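Local coordinates for protein polyhedrin (Antheraea mylitta cypovirus 4, PDB 5A9C) that forms the crystalline lattice of the viral occlusion bodies, the polyhedra, which probably shelter cypovirus particles outside the insect host, at residues E21-T24 with R25-T29; G88-W92 with T93-V97; D190-M194 with A195-Y199. All blocks are in the same frame, centred on the assembly; numbering follows the deposited sequence.

Interaction 1. Residues E21-T24 with R25-T29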
loop_
_atom_site.group_PDB
_atom_site.type_symbol
_atom_site.label_atom_id
_atom_site.label_comp_id
_atom_site.label_asym_id
_atom_site.label_seq_id
_atom_site.Cartn_x
_atom_site.Cartn_y
_atom_site.Cartn_z
ATOM N N GLU A 21 8.977 18.402 -35.378
ATOM C CA GLU A 21 9.981 17.371 -35.127
ATOM C C GLU A 21 10.467 17.422 -33.681
ATOM O O GLU A 21 10.626 16.390 -33.029
ATOM C CB GLU A 21 11.164 17.525 -36.083
ATOM C CG GLU A 21 10.881 17.063 -37.505
ATOM C CD GLU A 21 11.985 17.450 -38.473
ATOM O OE1 GLU A 21 12.892 18.212 -38.074
ATOM O OE2 GLU A 21 11.945 16.992 -39.633
ATOM N N ILE A 22 10.702 18.628 -33.182
ATOM C CA ILE A 22 11.124 18.800 -31.796
ATOM C C ILE A 22 10.027 18.373 -30.827
ATOM O O ILE A 22 10.309 17.800 -29.774
ATOM C CB ILE A 22 11.540 20.251 -31.507
ATOM C CG1 ILE A 22 12.847 20.568 -32.231
ATOM C CG2 ILE A 22 11.707 20.468 -30.013
ATOM C CD1 ILE A 22 14.007 19.693 -31.804
ATOM N N ILE A 23 8.778 18.653 -31.189
ATOM C CA ILE A 23 7.637 18.246 -30.376
ATOM C C ILE A 23 7.539 16.725 -30.316
ATOM O O ILE A 23 7.294 16.153 -29.252
ATOM C CB ILE A 23 6.322 18.844 -30.911
ATOM C CG1 ILE A 23 6.243 20.335 -30.569
ATOM C CG2 ILE A 23 5.117 18.111 -30.334
ATOM C CD1 ILE A 23 5.154 21.068 -31.303
ATOM N N THR A 24 7.738 16.076 -31.461
ATOM C CA THR A 24 7.740 14.620 -31.520
ATOM C C THR A 24 8.860 14.068 -30.642
ATOM O O THR A 24 8.642 13.158 -29.847
ATOM C CB THR A 24 7.907 14.103 -32.970
ATOM O OG1 THR A 24 6.930 14.719 -33.820
ATOM C CG2 THR A 24 7.726 12.592 -33.022
ATOM N N ARG A 25 10.055 14.633 -30.789
ATOM C CA ARG A 25 11.207 14.230 -29.986
ATOM C C ARG A 25 10.945 14.453 -28.505
ATOM O O ARG A 25 11.268 13.607 -27.674
ATOM C CB ARG A 25 12.453 15.016 -30.398
ATOM C CG ARG A 25 12.971 14.696 -31.787
ATOM C CD ARG A 25 14.083 15.656 -32.175
ATOM N NE ARG A 25 14.795 15.211 -33.367
ATOM C CZ ARG A 25 15.799 14.341 -33.347
ATOM N NH1 ARG A 25 16.202 13.819 -32.196
ATOM N NH2 ARG A 25 16.399 13.990 -34.477
ATOM N N GLN A 26 10.364 15.603 -28.182
ATOM C CA GLN A 26 10.080 15.959 -26.799
ATOM C C GLN A 26 9.152 14.933 -26.158
ATOM O O GLN A 26 9.385 14.480 -25.039
ATOM C CB GLN A 26 9.455 17.354 -26.741
ATOM C CG GLN A 26 9.544 18.028 -25.390
ATOM C CD GLN A 26 9.093 19.472 -25.448
ATOM O OE1 GLN A 26 8.036 19.780 -25.998
ATOM N NE2 GLN A 26 9.901 20.370 -24.892
ATOM N N ILE A 27 8.099 14.564 -26.875
ATOM C CA ILE A 27 7.173 13.546 -26.393
ATOM C C ILE A 27 7.881 12.214 -26.135
ATOM O O ILE A 27 7.604 11.533 -25.147
ATOM C CB ILE A 27 6.014 13.341 -27.385
ATOM C CG1 ILE A 27 5.116 14.581 -27.400
ATOM C CG2 ILE A 27 5.217 12.095 -27.022
ATOM C CD1 ILE A 27 4.076 14.587 -28.509
ATOM N N ASN A 28 8.802 11.851 -27.023
ATOM C CA ASN A 28 9.527 10.589 -26.904
ATOM C C ASN A 28 10.613 10.623 -25.836
ATOM O O ASN A 28 11.065 9.581 -25.370
ATOM C CB ASN A 28 10.145 10.194 -28.249
ATOM C CG ASN A 28 9.140 9.567 -29.194
ATOM O OD1 ASN A 28 8.371 8.689 -28.806
ATOM N ND2 ASN A 28 9.140 10.017 -30.441
ATOM N N THR A 29 11.028 11.828 -25.455
ATOM C CA THR A 29 12.148 12.004 -24.538
ATOM C C THR A 29 11.705 12.377 -23.123
ATOM O O THR A 29 12.393 12.070 -22.150
ATOM C CB THR A 29 13.121 13.086 -25.061
ATOM O OG1 THR A 29 13.575 12.723 -26.369
ATOM C CG2 THR A 29 14.324 13.224 -24.134
#
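The last turns of the N-terminal helix, residues 15-29, bring E21-T24 against R25-T29, with four consecutive i-to-i+4 backbone bonds running from one to the other. R25 N donates to E21 O at 2.9 Å and I27 N to I23 O at 3.0 Å, both nearly straight; Q26 N to I22 O and N28 N to T24 O are more bent.

Side chains one turn apart then pair along the outside. I23 CG2 meets I27 CD1 at 4.1 Å. In I27, CG1 lies beside the backbone N (chi1 -69°) and the chain runs on extended, which carries CD1 back toward the preceding turn. On another flank the extended methylene chain of R25 runs past E21 O, with R25 CG 3.1 Å from it, while R25 CD touches I22 CD1 at 4.1 Å. The carboxylate of E21 takes a different partner, a salt bridge to R17 one turn earlier in the same alpha-helix.

T24 and N28 lie side by side and point the same way, T24 CG2 being 3.9 Å from N28 ND2. Their polar ends are held from outside this pair: T24 OG1 bonds to Q20 O, and N28 OD1 takes the backbone N-H of A212, tying the helix to the C-terminal part of the chain. At the end of the helix T29 OG1 donates to R25 O at 2.8 Å, coming from above the carbonyl plane. Q26 packs on E112 and I27 on R111 of a second subunit.

Interaction 2. Residues G88-W92 with T93-V97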
loop_
_atom_site.group_PDB
_atom_site.type_symbol
_atom_site.label_atom_id
_atom_site.label_comp_id
_atom_site.label_asym_id
_atom_site.label_seq_id
_atom_site.Cartn_x
_atom_site.Cartn_y
_atom_site.Cartn_z
ATOM N N GLY A 88 7.657 3.393 -20.452
ATOM C CA GLY A 88 8.425 4.468 -19.851
ATOM C C GLY A 88 9.902 4.150 -19.721
ATOM O O GLY A 88 10.410 3.203 -20.328
ATOM N N ASN A 89 10.592 4.952 -18.917
ATOM C CA ASN A 89 12.016 4.781 -18.676
ATOM C C ASN A 89 12.276 3.647 -17.688
ATOM O O ASN A 89 12.871 3.846 -16.626
ATOM C CB ASN A 89 12.616 6.088 -18.155
ATOM C CG ASN A 89 14.120 6.023 -18.003
ATOM O OD1 ASN A 89 14.792 5.247 -18.681
ATOM N ND2 ASN A 89 14.661 6.844 -17.110
ATOM N N ILE A 90 11.820 2.453 -18.047
ATOM C CA ILE A 90 11.933 1.298 -17.172
ATOM C C ILE A 90 13.260 0.569 -17.358
ATOM O O ILE A 90 13.753 0.429 -18.476
ATOM C CB ILE A 90 10.760 0.325 -17.395
ATOM C CG1 ILE A 90 9.439 1.014 -17.034
ATOM C CG2 ILE A 90 10.951 -0.951 -16.582
ATOM C CD1 ILE A 90 8.209 0.157 -17.251
ATOM N N ASP A 91 13.835 0.124 -16.245
ATOM C CA ASP A 91 15.031 -0.708 -16.260
ATOM C C ASP A 91 14.656 -2.101 -16.759
ATOM O O ASP A 91 14.116 -2.914 -16.009
ATOM C CB ASP A 91 15.627 -0.776 -14.851
ATOM C CG ASP A 91 16.828 -1.699 -14.761
ATOM O OD1 ASP A 91 17.348 -2.120 -15.815
ATOM O OD2 ASP A 91 17.257 -1.995 -13.626
ATOM N N TRP A 92 14.935 -2.365 -18.032
ATOM C CA TRP A 92 14.511 -3.609 -18.671
ATOM C C TRP A 92 15.291 -4.830 -18.192
ATOM O O TRP A 92 14.908 -5.966 -18.479
ATOM C CB TRP A 92 14.606 -3.499 -20.193
ATOM C CG TRP A 92 13.776 -2.392 -20.766
ATOM C CD1 TRP A 92 14.212 -1.365 -21.552
ATOM C CD2 TRP A 92 12.368 -2.192 -20.588
ATOM N NE1 TRP A 92 13.162 -0.542 -21.881
ATOM C CE2 TRP A 92 12.018 -1.028 -21.301
ATOM C CE3 TRP A 92 11.368 -2.888 -19.901
ATOM C CZ2 TRP A 92 10.712 -0.541 -21.345
ATOM C CZ3 TRP A 92 10.073 -2.404 -19.946
ATOM C CH2 TRP A 92 9.756 -1.242 -20.663
ATOM N N THR A 93 16.379 -4.597 -17.468
ATOM C CA THR A 93 17.174 -5.699 -16.938
ATOM C C THR A 93 16.587 -6.226 -15.630
ATOM O O THR A 93 16.959 -7.302 -15.165
ATOM C CB THR A 93 18.641 -5.295 -16.717
ATOM O OG1 THR A 93 18.725 -4.334 -15.657
ATOM C CG2 THR A 93 19.225 -4.700 -17.991
ATOM N N ARG A 94 15.667 -5.466 -15.042
ATOM C CA ARG A 94 15.038 -5.872 -13.788
ATOM C C ARG A 94 13.518 -6.004 -13.884
ATOM O O ARG A 94 12.878 -6.522 -12.970
ATOM C CB ARG A 94 15.421 -4.916 -12.652
ATOM C CG ARG A 94 16.876 -5.030 -12.219
ATOM C CD ARG A 94 17.183 -4.109 -11.049
ATOM N NE ARG A 94 18.575 -4.217 -10.618
ATOM C CZ ARG A 94 19.569 -3.490 -11.118
ATOM N NH1 ARG A 94 19.327 -2.600 -12.072
ATOM N NH2 ARG A 94 20.805 -3.651 -10.666
ATOM N N ALA A 95 12.939 -5.537 -14.985
ATOM C CA ALA A 95 11.501 -5.665 -15.189
ATOM C C ALA A 95 11.118 -7.141 -15.228
ATOM O O ALA A 95 11.792 -7.946 -15.878
ATOM C CB ALA A 95 11.076 -4.966 -16.472
ATOM N N ARG A 96 10.038 -7.503 -14.543
ATOM C CA ARG A 96 9.677 -8.915 -14.442
ATOM C C ARG A 96 8.214 -9.165 -14.087
ATOM O O ARG A 96 7.520 -8.291 -13.566
ATOM C CB ARG A 96 10.567 -9.605 -13.408
ATOM C CG ARG A 96 10.297 -9.153 -11.987
ATOM C CD ARG A 96 11.388 -9.608 -11.037
ATOM N NE ARG A 96 12.635 -8.886 -11.252
ATOM C CZ ARG A 96 13.705 -9.003 -10.472
ATOM N NH1 ARG A 96 13.678 -9.816 -9.425
ATOM N NH2 ARG A 96 14.801 -8.305 -10.738
ATOM N N VAL A 97 7.769 -10.383 -14.375
ATOM C CA VAL A 97 6.420 -10.829 -14.082
ATOM C C VAL A 97 6.503 -12.294 -13.680
ATOM O O VAL A 97 7.380 -13.022 -14.143
ATOM C CB VAL A 97 5.503 -10.726 -15.332
ATOM C CG1 VAL A 97 4.094 -11.224 -15.018
ATOM C CG2 VAL A 97 5.457 -9.301 -15.856
HETATM O O HOH W 1 13.872 -8.231 -17.485
#
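One carboxylate, that of D91, gathers three donors from the two residues T93 and R94. Its OD1 takes both the hydroxyl of T93, with OG1 at 2.6 Å on the syn side, and the backbone N of T93 at 3.1 Å, which arrives from well above the carboxylate plane and closes an Asx turn. D91 OD2 forms a salt bridge with R94 NH1 at 2.7 Å, again syn, and lies near the guanidinium plane, although the two flat groups are turned 64° apart. T93 reaches OD1 because its OG1 sits between the backbone N and the carbonyl carbon (chi1 68°), while the extended R94 chain runs past OD2.

The main chain makes a type I beta turn from the same start: D91 O accepts from R94 N and, weakly, from A95 N. A water lies within hydrogen-bonding distance of W92 O (2.7 Å) and A95 O (2.6 Å). A95 CB rests against I90 CG2 and W92 CE3, which sit next to each other, 4.0 Å from each. R94 O is held in turn by R96 NE at 2.9 Å.

This loop links strand 81-87 to strand 96-100. W92 packs on F86 and makes a cation-pi contact with R134, while I90 and D91 lie against A150 and T151 of strand 145-151.

Interaction 3. Residues D190-M194 with A195-Y199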
loop_
_atom_site.group_PDB
_atom_site.type_symbol
_atom_site.label_atom_id
_atom_site.label_comp_id
_atom_site.label_asym_id
_atom_site.label_seq_id
_atom_site.Cartn_x
_atom_site.Cartn_y
_atom_site.Cartn_z
ATOM N N ASP A 190 -8.357 0.450 -28.823
ATOM C CA ASP A 190 -8.423 1.896 -29.012
ATOM C C ASP A 190 -8.015 2.623 -27.736
ATOM O O ASP A 190 -7.440 3.708 -27.785
ATOM C CB ASP A 190 -9.811 2.341 -29.481
ATOM C CG ASP A 190 -9.780 3.689 -30.184
ATOM O OD1 ASP A 190 -9.231 3.763 -31.303
ATOM O OD2 ASP A 190 -10.287 4.676 -29.614
ATOM N N TYR A 191 -8.303 2.012 -26.594
ATOM C CA TYR A 191 -7.853 2.545 -25.315
ATOM C C TYR A 191 -6.328 2.617 -25.286
ATOM O O TYR A 191 -5.753 3.638 -24.908
ATOM C CB TYR A 191 -8.362 1.674 -24.165
ATOM C CG TYR A 191 -7.923 2.151 -22.801
ATOM C CD1 TYR A 191 -8.692 3.054 -22.080
ATOM C CD2 TYR A 191 -6.739 1.697 -22.233
ATOM C CE1 TYR A 191 -8.294 3.494 -20.833
ATOM C CE2 TYR A 191 -6.333 2.133 -20.987
ATOM C CZ TYR A 191 -7.115 3.030 -20.291
ATOM O OH TYR A 191 -6.716 3.467 -19.049
ATOM N N ALA A 192 -5.681 1.529 -25.695
ATOM C CA ALA A 192 -4.225 1.444 -25.693
ATOM C C ALA A 192 -3.590 2.437 -26.662
ATOM O O ALA A 192 -2.588 3.071 -26.340
ATOM C CB ALA A 192 -3.772 0.022 -26.013
ATOM N N LYS A 193 -4.169 2.571 -27.851
ATOM C CA LYS A 193 -3.664 3.539 -28.822
ATOM C C LYS A 193 -3.733 4.968 -28.283
ATOM O O LYS A 193 -2.780 5.735 -28.408
ATOM C CB LYS A 193 -4.436 3.448 -30.141
ATOM C CG LYS A 193 -4.176 2.182 -30.945
ATOM C CD LYS A 193 -4.964 2.206 -32.249
ATOM C CE LYS A 193 -5.102 0.817 -32.861
ATOM N NZ LYS A 193 -3.809 0.287 -33.365
ATOM N N MET A 194 -4.865 5.326 -27.688
ATOM C CA MET A 194 -5.052 6.692 -27.208
ATOM C C MET A 194 -4.288 6.972 -25.915
ATOM O O MET A 194 -3.972 8.119 -25.618
ATOM C CB MET A 194 -6.540 7.013 -27.040
ATOM C CG MET A 194 -7.318 7.079 -28.355
ATOM S SD MET A 194 -6.675 8.293 -29.536
ATOM C CE MET A 194 -5.659 7.256 -30.591
ATOM N N ALA A 195 -3.987 5.920 -25.159
ATOM C CA ALA A 195 -3.205 6.054 -23.932
ATOM C C ALA A 195 -1.703 5.951 -24.192
ATOM O O ALA A 195 -0.892 6.112 -23.275
ATOM C CB ALA A 195 -3.637 5.007 -22.907
ATOM N N HIS A 196 -1.340 5.692 -25.443
ATOM C CA HIS A 196 0.059 5.555 -25.849
ATOM C C HIS A 196 0.776 4.480 -25.042
ATOM O O HIS A 196 1.817 4.737 -24.431
ATOM C CB HIS A 196 0.795 6.894 -25.721
ATOM C CG HIS A 196 -0.084 8.086 -25.932
ATOM N ND1 HIS A 196 -0.674 8.371 -27.146
ATOM C CD2 HIS A 196 -0.482 9.063 -25.083
ATOM C CE1 HIS A 196 -1.395 9.472 -27.036
ATOM N NE2 HIS A 196 -1.298 9.910 -25.792
ATOM N N ILE A 197 0.213 3.275 -25.035
ATOM C CA ILE A 197 0.812 2.154 -24.314
ATOM C C ILE A 197 0.835 0.899 -25.180
ATOM O O ILE A 197 -0.030 0.706 -26.029
ATOM C CB ILE A 197 0.056 1.842 -23.008
ATOM C CG1 ILE A 197 -1.430 1.623 -23.297
ATOM C CG2 ILE A 197 0.274 2.951 -21.977
ATOM C CD1 ILE A 197 -2.244 1.243 -22.078
ATOM N N ALA A 198 1.827 0.046 -24.961
ATOM C CA ALA A 198 1.945 -1.181 -25.734
ATOM C C ALA A 198 0.756 -2.101 -25.499
ATOM O O ALA A 198 0.262 -2.219 -24.377
ATOM C CB ALA A 198 3.238 -1.902 -25.392
ATOM N N TYR A 199 0.295 -2.742 -26.568
ATOM C CA TYR A 199 -0.706 -3.797 -26.461
ATOM C C TYR A 199 -0.504 -4.813 -27.579
ATOM O O TYR A 199 -0.096 -4.461 -28.682
ATOM C CB TYR A 199 -2.133 -3.232 -26.493
ATOM C CG TYR A 199 -3.195 -4.311 -26.453
ATOM C CD1 TYR A 199 -3.442 -5.029 -25.288
ATOM C CD2 TYR A 199 -3.941 -4.622 -27.585
ATOM C CE1 TYR A 199 -4.410 -6.027 -25.255
ATOM C CE2 TYR A 199 -4.904 -5.613 -27.558
ATOM C CZ TYR A 199 -5.134 -6.312 -26.395
ATOM O OH TYR A 199 -6.097 -7.303 -26.380
HETATM O O HOH W 2 -0.298 6.521 -29.321
#
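A192 and A195 bury more surface here than any other residue of the contact, in which a Schellman motif closes helix 185-195. H196 has positive phi (56°) and turns the chain out of the helix; I197 N then donates an almost straight 3.1 Å bond back to A192 O, and H196 N a weak one to K193 O. Just before, A195 N still makes the helical bond to Y191 O at 2.9 Å.

The methyl of A192 lies alongside the returning chain. Its CB lies 3.7 Å from Y199 CB and 3.9 Å from I197 CG1. The I197 branch is put there by a chi1 of 54°, which sets CG1 between the backbone N and the carbonyl carbon. A195 CB closes on Y191 O, and Y191 CE2 reaches both this methyl and I197 CD1. Y191 OH bonds to D55, and Y199 OH to E185 at the start of this helix. I197 and Y191 also touch R39 of strand 38-45, so the helix end is seated on the larger sheet. W110 of the second subunit donates to H196 O.

The H196 side chain folds back over the helix end. M194 O stands above one face of its imidazole, offset toward the rim, and a water at the ring edge joins H196 ND1, 2.9 Å away, to K193 O, to which it donates.

In the fold
Interaction 1 is wholly at the surface, its centre about 22 Å from the centre of the chain, whereas interactions 2 and 3 are partly buried and lie on opposite sides of that centre. No two touch; nearest atoms stay about 7 Å apart. Interactions 1 and 3 both concern the ends of helices and both reach the second subunit, but the former is a regular run of helical bonds under partly or fully exposed side chains, while the latter ends the helix and packs an alanine methyl against the chain that follows, with Y191 and I197 reaching the six-stranded sheet. Interaction 2 belongs to a loop between the two larger sheets and depends on a carboxylate more than methyl contacts.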